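Local atomic coordinates of uncharacterized protein (Bacteroides ovatus CL02T12C04, PDB entry 6PTM), a protein that probably hydrolyses carrageenan from its chain ends, as an exo-acting glycoside hydrolase of family 42. Residues 329-333 and 334-338; 307-310 and 311-314; 120-123 and 124-128. One frame throughout, in Å; residues are numbered along the deposited sequence.

Contact 1 of 3, residues 329-333 and 334-338; sequences RLNEL and WSTSY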
loop_
_atom_site.group_PDB
_atom_site.type_symbol
_atom_site.label_atom_id
_atom_site.label_comp_id
_atom_site.label_asym_id
_atom_site.label_seq_id
_atom_site.Cartn_x
_atom_site.Cartn_y
_atom_site.Cartn_z
ATOM N N ARG A 329 26.600 30.921 4.500
ATOM C CA ARG A 329 25.555 30.483 3.533
ATOM C C ARG A 329 24.228 30.274 4.285
ATOM O O ARG A 329 23.178 30.677 3.746
ATOM C CB ARG A 329 25.997 29.249 2.752
ATOM C CG ARG A 329 26.797 29.564 1.490
ATOM C CD ARG A 329 27.956 28.591 1.327
ATOM N NE ARG A 329 28.284 28.048 0.014
ATOM C CZ ARG A 329 27.687 27.002 -0.563
ATOM N NH1 ARG A 329 26.646 26.399 -0.003
ATOM N NH2 ARG A 329 28.121 26.580 -1.737
ATOM N N LEU A 330 24.252 29.665 5.474
ATOM C CA LEU A 330 23.007 29.519 6.266
ATOM C C LEU A 330 22.491 30.915 6.618
ATOM O O LEU A 330 21.297 31.170 6.467
ATOM C CB LEU A 330 23.289 28.685 7.508
ATOM C CG LEU A 330 22.104 28.458 8.439
ATOM C CD1 LEU A 330 22.310 27.176 9.221
ATOM C CD2 LEU A 330 21.914 29.614 9.397
ATOM N N ASN A 331 23.350 31.797 7.119
ATOM C CA ASN A 331 22.942 33.140 7.612
ATOM C C ASN A 331 22.264 33.900 6.456
ATOM O O ASN A 331 21.263 34.556 6.721
ATOM C CB ASN A 331 24.136 33.927 8.182
ATOM C CG ASN A 331 24.499 33.552 9.607
ATOM O OD1 ASN A 331 23.695 32.995 10.361
ATOM N ND2 ASN A 331 25.721 33.834 10.005
ATOM N N GLU A 332 22.818 33.841 5.245
ATOM C CA GLU A 332 22.261 34.505 4.040
ATOM C C GLU A 332 20.847 33.971 3.801
ATOM O O GLU A 332 19.988 34.744 3.399
ATOM C CB GLU A 332 23.045 34.168 2.770
ATOM C CG GLU A 332 24.357 34.890 2.593
ATOM C CD GLU A 332 25.296 34.234 1.579
ATOM O OE1 GLU A 332 24.819 33.376 0.771
ATOM O OE2 GLU A 332 26.519 34.539 1.623
ATOM N N LEU A 333 20.633 32.665 3.935
ATOM C CA LEU A 333 19.311 32.052 3.580
ATOM C C LEU A 333 18.291 32.259 4.706
ATOM O O LEU A 333 17.126 32.558 4.425
ATOM C CB LEU A 333 19.494 30.570 3.271
ATOM C CG LEU A 333 20.171 30.286 1.934
ATOM C CD1 LEU A 333 20.672 28.855 1.849
ATOM C CD2 LEU A 333 19.250 30.622 0.764
ATOM N N TRP A 334 18.714 32.088 5.949
ATOM C CA TRP A 334 17.813 32.163 7.114
ATOM C C TRP A 334 17.610 33.622 7.576
ATOM O O TRP A 334 16.791 33.798 8.482
ATOM C CB TRP A 334 18.426 31.365 8.248
ATOM C CG TRP A 334 18.313 29.888 8.177
ATOM C CD1 TRP A 334 18.426 29.077 7.087
ATOM C CD2 TRP A 334 18.213 29.032 9.318
ATOM N NE1 TRP A 334 18.325 27.759 7.474
ATOM C CE2 TRP A 334 18.260 27.702 8.844
ATOM C CE3 TRP A 334 18.140 29.263 10.700
ATOM C CZ2 TRP A 334 18.144 26.614 9.702
ATOM C CZ3 TRP A 334 18.052 28.179 11.545
ATOM C CH2 TRP A 334 18.025 26.873 11.041
ATOM N N SER A 335 18.425 34.573 7.080
ATOM C CA SER A 335 18.519 35.990 7.533
ATOM C C SER A 335 18.908 36.027 9.011
ATOM O O SER A 335 18.211 36.633 9.785
ATOM C CB SER A 335 17.245 36.740 7.293
ATOM O OG SER A 335 16.988 36.752 5.903
ATOM N N THR A 336 19.999 35.367 9.369
ATOM C CA THR A 336 20.445 35.204 10.756
ATOM C C THR A 336 21.898 35.686 10.809
ATOM O O THR A 336 22.452 36.005 9.726
ATOM C CB THR A 336 20.231 33.762 11.248
ATOM O OG1 THR A 336 20.806 32.907 10.261
ATOM C CG2 THR A 336 18.776 33.375 11.466
ATOM N N SER A 337 22.460 35.726 12.020
ATOM C CA SER A 337 23.805 36.244 12.355
ATOM C C SER A 337 24.541 35.279 13.272
ATOM O O SER A 337 25.312 35.751 14.138
ATOM C CB SER A 337 23.659 37.576 13.012
ATOM O OG SER A 337 23.356 38.473 11.987
ATOM N N TYR A 338 24.330 33.976 13.105
ATOM C CA TYR A 338 24.984 32.971 13.969
ATOM C C TYR A 338 26.490 32.976 13.695
ATOM O O TYR A 338 26.880 33.090 12.522
ATOM C CB TYR A 338 24.410 31.592 13.692
ATOM C CG TYR A 338 22.963 31.437 14.087
ATOM C CD1 TYR A 338 22.576 31.583 15.409
ATOM C CD2 TYR A 338 21.992 31.089 13.151
ATOM C CE1 TYR A 338 21.256 31.405 15.786
ATOM C CE2 TYR A 338 20.665 30.894 13.525
ATOM C CZ TYR A 338 20.299 31.087 14.842
ATOM O OH TYR A 338 19.023 30.843 15.244
#

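Contact 2 of 3, residues 307-310 and 311-314; sequences PISE and YAYE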
loop_
_atom_site.group_PDB
_atom_site.type_symbol
_atom_site.label_atom_id
_atom_site.label_comp_id
_atom_site.label_asym_id
_atom_site.label_seq_id
_atom_site.Cartn_x
_atom_site.Cartn_y
_atom_site.Cartn_z
ATOM N N PRO A 307 7.633 19.088 19.279
ATOM C CA PRO A 307 8.946 19.658 19.006
ATOM C C PRO A 307 9.990 18.546 19.047
ATOM O O PRO A 307 9.828 17.602 19.840
ATOM C CB PRO A 307 9.186 20.639 20.166
ATOM C CG PRO A 307 7.828 20.736 20.889
ATOM C CD PRO A 307 7.138 19.424 20.627
ATOM N N ILE A 308 11.066 18.700 18.280
ATOM C CA ILE A 308 12.188 17.716 18.285
ATOM C C ILE A 308 12.981 17.922 19.566
ATOM O O ILE A 308 12.858 18.974 20.153
ATOM C CB ILE A 308 13.042 17.790 17.011
ATOM C CG1 ILE A 308 13.916 19.043 16.953
ATOM C CG2 ILE A 308 12.144 17.651 15.790
ATOM C CD1 ILE A 308 14.865 19.072 15.757
ATOM N N SER A 309 13.736 16.914 19.975
ATOM C CA SER A 309 14.507 16.925 21.243
ATOM C C SER A 309 15.726 17.835 21.081
ATOM O O SER A 309 16.002 18.255 19.939
ATOM C CB SER A 309 14.920 15.562 21.626
ATOM O OG SER A 309 16.070 15.176 20.888
ATOM N N GLU A 310 16.482 18.031 22.166
ATOM C CA GLU A 310 17.758 18.801 22.143
ATOM C C GLU A 310 18.813 17.958 21.428
ATOM O O GLU A 310 19.571 18.514 20.625
ATOM C CB GLU A 310 18.100 19.251 23.563
ATOM C CG GLU A 310 17.050 20.223 24.111
ATOM C CD GLU A 310 16.913 21.486 23.279
ATOM O OE1 GLU A 310 17.911 22.207 23.161
ATOM O OE2 GLU A 310 15.862 21.696 22.659
ATOM N N TYR A 311 18.827 16.638 21.666
ATOM C CA TYR A 311 19.704 15.691 20.927
ATOM C C TYR A 311 19.424 15.855 19.425
ATOM O O TYR A 311 20.403 15.944 18.635
ATOM C CB TYR A 311 19.565 14.246 21.436
ATOM C CG TYR A 311 20.382 13.931 22.671
ATOM C CD1 TYR A 311 21.765 13.800 22.640
ATOM C CD2 TYR A 311 19.768 13.803 23.900
ATOM C CE1 TYR A 311 22.505 13.542 23.790
ATOM C CE2 TYR A 311 20.484 13.549 25.062
ATOM C CZ TYR A 311 21.859 13.412 25.010
ATOM O OH TYR A 311 22.512 13.154 26.186
ATOM N N ALA A 312 18.148 15.952 19.019
ATOM C CA ALA A 312 17.746 16.036 17.595
ATOM C C ALA A 312 18.208 17.377 17.022
ATOM O O ALA A 312 18.684 17.390 15.891
ATOM C CB ALA A 312 16.239 15.846 17.429
ATOM N N TYR A 313 18.046 18.480 17.754
ATOM C CA TYR A 313 18.467 19.815 17.273
ATOM C C TYR A 313 19.992 19.837 17.088
ATOM O O TYR A 313 20.486 20.464 16.110
ATOM C CB TYR A 313 17.966 20.930 18.190
ATOM C CG TYR A 313 17.814 22.214 17.425
ATOM C CD1 TYR A 313 16.656 22.477 16.711
ATOM C CD2 TYR A 313 18.893 23.079 17.251
ATOM C CE1 TYR A 313 16.537 23.618 15.935
ATOM C CE2 TYR A 313 18.793 24.221 16.471
ATOM C CZ TYR A 313 17.602 24.508 15.830
ATOM O OH TYR A 313 17.509 25.606 15.022
ATOM N N GLU A 314 20.741 19.186 17.990
ATOM C CA GLU A 314 22.209 19.036 17.803
ATOM C C GLU A 314 22.490 18.271 16.492
ATOM O O GLU A 314 23.403 18.671 15.744
ATOM C CB GLU A 314 22.834 18.430 19.069
ATOM C CG GLU A 314 24.350 18.281 18.987
ATOM C CD GLU A 314 25.143 19.558 18.730
ATOM O OE1 GLU A 314 24.662 20.690 19.065
ATOM O OE2 GLU A 314 26.220 19.424 18.151
#

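Contact 3 of 3, residues 120-123 and 124-128; sequences ERQE and IIEMM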
loop_
_atom_site.group_PDB
_atom_site.type_symbol
_atom_site.label_atom_id
_atom_site.label_comp_id
_atom_site.label_asym_id
_atom_site.label_seq_id
_atom_site.Cartn_x
_atom_site.Cartn_y
_atom_site.Cartn_z
ATOM N N GLU A 120 -25.931 -11.671 9.059
ATOM C CA GLU A 120 -24.809 -12.611 8.901
ATOM C C GLU A 120 -25.328 -13.924 8.317
ATOM O O GLU A 120 -24.656 -14.434 7.407
ATOM C CB GLU A 120 -24.061 -12.795 10.209
ATOM C CG GLU A 120 -23.333 -11.529 10.593
ATOM C CD GLU A 120 -22.773 -11.597 11.996
ATOM O OE1 GLU A 120 -23.566 -11.928 12.910
ATOM O OE2 GLU A 120 -21.541 -11.318 12.171
ATOM N N ARG A 121 -26.472 -14.435 8.782
ATOM C CA ARG A 121 -26.990 -15.709 8.239
ATOM C C ARG A 121 -27.430 -15.490 6.783
ATOM O O ARG A 121 -27.221 -16.397 5.956
ATOM C CB ARG A 121 -28.084 -16.250 9.164
ATOM C CG ARG A 121 -27.554 -16.774 10.483
ATOM C CD ARG A 121 -28.639 -16.751 11.560
ATOM N NE ARG A 121 -28.137 -17.185 12.845
ATOM C CZ ARG A 121 -28.617 -16.792 14.015
ATOM N NH1 ARG A 121 -29.614 -15.940 14.070
ATOM N NH2 ARG A 121 -28.054 -17.215 15.126
ATOM N N GLN A 122 -27.999 -14.326 6.471
ATOM C CA GLN A 122 -28.473 -14.055 5.100
ATOM C C GLN A 122 -27.256 -13.945 4.176
ATOM O O GLN A 122 -27.341 -14.442 3.012
ATOM C CB GLN A 122 -29.370 -12.818 5.044
ATOM C CG GLN A 122 -29.965 -12.610 3.659
ATOM C CD GLN A 122 -30.843 -13.759 3.206
ATOM O OE1 GLN A 122 -31.573 -14.378 3.981
ATOM N NE2 GLN A 122 -30.798 -14.041 1.922
ATOM N N GLU A 123 -26.168 -13.316 4.649
ATOM C CA GLU A 123 -24.904 -13.235 3.874
ATOM C C GLU A 123 -24.405 -14.660 3.629
ATOM O O GLU A 123 -23.982 -14.931 2.525
ATOM C CB GLU A 123 -23.878 -12.378 4.604
ATOM C CG GLU A 123 -24.266 -10.921 4.591
ATOM C CD GLU A 123 -24.198 -10.302 3.217
ATOM O OE1 GLU A 123 -23.066 -10.192 2.673
ATOM O OE2 GLU A 123 -25.270 -9.909 2.702
ATOM N N ILE A 124 -24.473 -15.545 4.624
ATOM C CA ILE A 124 -24.040 -16.963 4.447
ATOM C C ILE A 124 -24.924 -17.639 3.376
ATOM O O ILE A 124 -24.372 -18.359 2.548
ATOM C CB ILE A 124 -24.069 -17.692 5.792
ATOM C CG1 ILE A 124 -22.994 -17.132 6.738
ATOM C CG2 ILE A 124 -23.959 -19.193 5.581
ATOM C CD1 ILE A 124 -23.130 -17.578 8.185
ATOM N N ILE A 125 -26.232 -17.373 3.364
ATOM C CA ILE A 125 -27.208 -17.997 2.411
ATOM C C ILE A 125 -26.859 -17.535 0.986
ATOM O O ILE A 125 -26.778 -18.407 0.079
ATOM C CB ILE A 125 -28.661 -17.677 2.809
ATOM C CG1 ILE A 125 -29.058 -18.377 4.120
ATOM C CG2 ILE A 125 -29.641 -18.008 1.676
ATOM C CD1 ILE A 125 -30.272 -17.745 4.816
ATOM N N GLU A 126 -26.597 -16.238 0.800
ATOM C CA GLU A 126 -26.199 -15.688 -0.525
ATOM C C GLU A 126 -24.907 -16.381 -0.965
ATOM O O GLU A 126 -24.805 -16.816 -2.134
ATOM C CB GLU A 126 -25.945 -14.183 -0.470
ATOM C CG GLU A 126 -27.115 -13.367 0.042
ATOM C CD GLU A 126 -28.285 -13.236 -0.907
ATOM O OE1 GLU A 126 -28.124 -13.591 -2.090
ATOM O OE2 GLU A 126 -29.359 -12.778 -0.456
ATOM N N MET A 127 -23.951 -16.502 -0.046
ATOM C CA MET A 127 -22.613 -17.060 -0.334
ATOM C C MET A 127 -22.730 -18.551 -0.678
ATOM O O MET A 127 -22.045 -19.021 -1.611
ATOM C CB MET A 127 -21.707 -16.843 0.878
ATOM C CG MET A 127 -20.339 -17.439 0.722
ATOM S SD MET A 127 -19.142 -16.763 1.919
ATOM C CE MET A 127 -19.828 -17.402 3.447
ATOM N N MET A 128 -23.560 -19.295 0.049
ATOM C CA MET A 128 -23.806 -20.719 -0.284
ATOM C C MET A 128 -24.539 -20.814 -1.629
ATOM O O MET A 128 -24.118 -21.642 -2.425
ATOM C CB MET A 128 -24.607 -21.416 0.816
ATOM C CG MET A 128 -23.901 -21.456 2.187
ATOM S SD MET A 128 -22.344 -22.320 2.232
ATOM C CE MET A 128 -21.198 -20.973 1.930
#

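Contact 1 of 3, residues 329-333 and 334-338
W334 N still makes the regular helical bond to L330 O (2.8 Å), whereas T336 N reaches back to N331 O at 3.0 Å across S335, whose phi is +60°: the 6→1 bond of a Schellman motif at the end of helix 327-334, though its 5→2 partner does not form. N331 then uses its side chain to hold the chain that leaves. Its OD1 accepts from two donors: T336 OG1 at 2.9 Å, and Y338 N at 3.0 Å, which comes in tilted from the carbonyl plane. On the other branch, N331 ND2 donates to Y338 O at 2.9 Å, almost straight (169°) and on a lone pair, with that oxygen lying in the plane of the amide. The T336 hydroxyl sits between its backbone N and carbonyl carbon (chi1 50°), the rotamer that turns OG1 to OD1. One turn back, L330 lies over one face of W334, with CG 3.8 Å from the centroid of the five-membered ring and nearly on its normal, a CH-pi contact. L330 CD2 covers the same indole face near its rim and also comes to 4.0 Å from Y338 CD2, at the edge of the tyrosine ring. D362 takes up the indole NE1. Because OD1 meets two donors while ND2 meets an acceptor, the amide of N331 is held in one sense; flipping it would set NH2 against Y338 N and an oxygen against Y338 O.

Contact 2 of 3, residues 307-310 and 311-314
The ring of Y313 is approached by the tip of I308, whose CD1 comes to 4.0 Å from CD1 of the tyrosine; R348 also makes a cation-pi contact with this ring and F316 meets it edge-to-face, while the Y311 ring turns away to meet H260 with planes about 60° apart. I308 precedes the N-cap and Y313 is the fourth residue of the helix, so their touch is a hydrophobic staple. The isoleucine also packs by its CB on the methyl of A312, 3.8 Å away. Next in sequence after I308 is S309, the N-cap. Its OG, set between backbone N and carbonyl carbon (chi1 80°), turns back over the helix start and accepts from A312 N at 2.9 Å with an N-H...O angle of 155°. S309 OG is also hydrogen-bonded to D257, and E310 next to it forms a salt bridge with R348. The main chain takes over at once: Y313 N bonds to S309 O at 3.0 Å and E314 N to E310 O at 3.0 Å. With an alanine in place of S309, A312 N would probably lose its capping acceptor and D257 this partner, so that the first turn is likely to fray. The segment lies where the chain, after strand 288-292 of a parallel sheet, enters helix 310-324, and I308 touches F363 and F366 of helix 358-385.

Contact 3 of 3, residues 120-123 and 124-128
Q122 O accepts the backbone N of E126 at 2.9 Å with an angle of 164°, and the same two residues join again through their side chains. The Q122 chain leaves anti to its own N (chi1 -175°) and then bends at chi2, which swings the amide along the helix toward E126. NE2 donates to E126 OE2 at 3.1 Å; the oxygen lies in the plane of the amide, yet the nitrogen stands above the carboxylate, the two planes being 65° apart. The amide's other end, OE1, is taken by K43 NZ, so the rotation of the group is fixed from both sides. I125 crosses the Q122 side chain at a slant, its CD1 3.7 Å from Q122 OE1. This is an i to i+4 pairing on one flank of the long helix 109-139, where I124 N to E120 O, I125 N to R121 O and M127 N to E123 O continue the regular alpha-helical pattern. The isoleucines lie close along the carbonyls one turn back, I124 CG1 at 3.2 Å from E120 O and I125 CG1 at 3.3 Å from R121 O. Their outer ends face two other N-terminal helices: I125 touches E46 and A47 of helix 44-63, and I124 touches A78 and M82 of helix 69-90. M127 and E123 face helix 534-549 instead, where R535 forms a salt bridge with E123. The carboxylates of E123 and E126 keep apart, OE2 to OE2 5.9 Å.

From the N terminus the chain reaches contact 3 first, inside helix 109-139, then contact 2 at the start of helix 310-324, and last contact 1 at the end of helix 327-334. All three are local and in series; none nests in or crosses another, and only contact 1 closes a short loop, as the chain turns out of its helix. Contacts 1 and 2 belong together: their helices follow each other, their centres are about 20 Å apart, and both pack against helix 358-385. Contact 3 lies on the opposite side of the chain's centre, its centre about 56 Å from that of contact 2 and about 68 Å from contact 1's, among the N-terminal helices.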